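Local atomic coordinates of cellulase (Uncultured bacterium, PDB entry 6XSO), a protein that probably hydrolyses internal beta-1,4 linkages of cellulose and related plant polysaccharides, as a broad-specificity endoglucanase of glycoside hydrolase family 5. Residues D40-T45 against T56-P61. Residues are numbered along the deposited sequence; the frame is centred on the assembly and turned at random.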
loop_
_atom_site.group_PDB
_atom_site.type_symbol
_atom_site.label_atom_id
_atom_site.label_comp_id
_atom_site.label_asym_id
_atom_site.label_seq_id
_atom_site.Cartn_x
_atom_site.Cartn_y
_atom_site.Cartn_z
ATOM N N ASP A 40 -0.029 8.370 -7.853
ATOM C CA ASP A 40 -1.220 8.569 -7.029
ATOM C C ASP A 40 -1.691 10.019 -6.984
ATOM O O ASP A 40 -2.805 10.276 -6.507
ATOM C CB ASP A 40 -0.961 8.068 -5.597
ATOM C CG ASP A 40 0.422 8.507 -5.020
ATOM O OD1 ASP A 40 1.442 8.488 -5.743
ATOM O OD2 ASP A 40 0.471 8.845 -3.807
ATOM N N ALA A 41 -0.898 10.965 -7.468
ATOM C CA ALA A 41 -1.316 12.357 -7.429
ATOM C C ALA A 41 -2.578 12.561 -8.261
ATOM O O ALA A 41 -2.795 11.902 -9.280
ATOM C CB ALA A 41 -0.212 13.262 -7.974
ATOM N N ASN A 42 -3.412 13.496 -7.819
ATOM C CA ASN A 42 -4.672 13.766 -8.501
ATOM C C ASN A 42 -5.159 15.150 -8.107
ATOM O O ASN A 42 -4.830 15.653 -7.027
ATOM C CB ASN A 42 -5.720 12.687 -8.171
ATOM C CG ASN A 42 -6.208 12.752 -6.734
ATOM O OD1 ASN A 42 -7.311 13.251 -6.477
ATOM N ND2 ASN A 42 -5.407 12.249 -5.801
ATOM N N ASP A 43 -5.958 15.745 -8.984
ATOM C CA ASP A 43 -6.583 17.037 -8.723
ATOM C C ASP A 43 -7.941 17.019 -9.408
ATOM O O ASP A 43 -8.021 17.119 -10.634
ATOM C CB ASP A 43 -5.713 18.162 -9.262
ATOM C CG ASP A 43 -6.282 19.535 -8.984
ATOM O OD1 ASP A 43 -7.477 19.635 -8.626
ATOM O OD2 ASP A 43 -5.525 20.518 -9.140
ATOM N N ALA A 44 -9.011 16.869 -8.621
ATOM C CA ALA A 44 -10.332 16.695 -9.211
ATOM C C ALA A 44 -10.795 17.910 -10.004
ATOM O O ALA A 44 -11.749 17.795 -10.790
ATOM C CB ALA A 44 -11.353 16.375 -8.118
ATOM N N THR A 45 -10.157 19.072 -9.819
ATOM C CA THR A 45 -10.550 20.276 -10.543
ATOM C C THR A 45 -9.941 20.344 -11.932
ATOM O O THR A 45 -10.242 21.283 -12.676
ATOM C CB THR A 45 -10.138 21.546 -9.785
ATOM O OG1 THR A 45 -8.715 21.727 -9.857
ATOM C CG2 THR A 45 -10.588 21.474 -8.338
ATOM N N THR A 56 3.179 14.665 -12.212
ATOM C CA THR A 56 3.870 15.803 -11.618
ATOM C C THR A 56 2.952 16.785 -10.885
ATOM O O THR A 56 3.433 17.817 -10.406
ATOM C CB THR A 56 4.676 16.563 -12.694
ATOM O OG1 THR A 56 3.797 17.231 -13.617
ATOM C CG2 THR A 56 5.591 15.617 -13.487
ATOM N N CYS A 57 1.654 16.501 -10.764
ATOM C CA CYS A 57 0.763 17.546 -10.264
ATOM C C CYS A 57 0.933 17.829 -8.777
ATOM O O CYS A 57 0.482 18.884 -8.323
ATOM C CB CYS A 57 -0.691 17.256 -10.632
ATOM S SG CYS A 57 -1.518 16.021 -9.676
ATOM N N TRP A 58 1.594 16.951 -8.013
ATOM C CA TRP A 58 1.895 17.222 -6.611
ATOM C C TRP A 58 3.382 17.508 -6.376
ATOM O O TRP A 58 3.884 17.338 -5.257
ATOM C CB TRP A 58 1.389 16.096 -5.711
ATOM C CG TRP A 58 -0.121 16.075 -5.548
ATOM C CD1 TRP A 58 -1.016 17.000 -6.011
ATOM C CD2 TRP A 58 -0.890 15.089 -4.856
ATOM N NE1 TRP A 58 -2.304 16.635 -5.666
ATOM C CE2 TRP A 58 -2.249 15.465 -4.955
ATOM C CE3 TRP A 58 -0.561 13.916 -4.168
ATOM C CZ2 TRP A 58 -3.271 14.709 -4.391
ATOM C CZ3 TRP A 58 -1.579 13.168 -3.611
ATOM C CH2 TRP A 58 -2.908 13.562 -3.722
ATOM N N GLY A 59 4.083 17.974 -7.402
ATOM C CA GLY A 59 5.442 18.454 -7.241
ATOM C C GLY A 59 6.529 17.407 -7.269
ATOM O O GLY A 59 7.675 17.732 -6.952
ATOM N N GLN A 60 6.217 16.181 -7.603
ATOM C CA GLN A 60 7.278 15.217 -7.849
ATOM C C GLN A 60 7.641 15.225 -9.331
ATOM O O GLN A 60 6.800 15.518 -10.185
ATOM C CB GLN A 60 6.826 13.824 -7.446
ATOM C CG GLN A 60 6.497 13.673 -5.968
ATOM C CD GLN A 60 7.665 13.978 -5.047
ATOM O OE1 GLN A 60 8.820 13.716 -5.374
ATOM N NE2 GLN A 60 7.362 14.545 -3.887
ATOM N N PRO A 61 8.892 14.938 -9.667
ATOM C CA PRO A 61 9.308 14.920 -11.072
ATOM C C PRO A 61 8.858 13.642 -11.768
ATOM O O PRO A 61 8.455 12.662 -11.140
ATOM C CB PRO A 61 10.835 14.949 -10.968
ATOM C CG PRO A 61 11.105 14.173 -9.672
ATOM C CD PRO A 61 9.979 14.548 -8.744
#
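Ala41 packs against one face of the indole of Trp58. Its CA stands 3.8 Å from the centroid of the six-membered ring, 14° off the ring normal, a CH-pi contact over the face. The methyl CB rests against both Trp58 CD2 and Cys57 SG, the latter at 3.5 Å. Asn42 continues along the same indole: its backbone N lies over the face already met by Ala41, and its O comes within 3.0 Å of Trp58 NE1. With CG set between the backbone N and the carbonyl carbon (chi1 70°), the Asn42 amide runs alongside the ring, its plane turned 54° from it and ND2 3.5 Å from Trp58 CH2. ND2 also gives a weak bond back to Asp40 O, and OD1 is hydrogen-bonded to Tyr86. A leucine in place of Trp58 would probably leave Ala41 CA without its aromatic face and the flank of the Asn42 amide less closely packed. Further on, Asp43 OD1 accepts from Thr45 N, closing an Asx turn, and from Thr45 OG1. Cys57 and Trp58 occupy the middle of a type I turn, Thr56 to Gly59, after helix 51-55. This turn packs against the loop leaving strand 31-34, the first of the eight-stranded TIM barrel, and His123, beyond strand 116-119, also meets the indole.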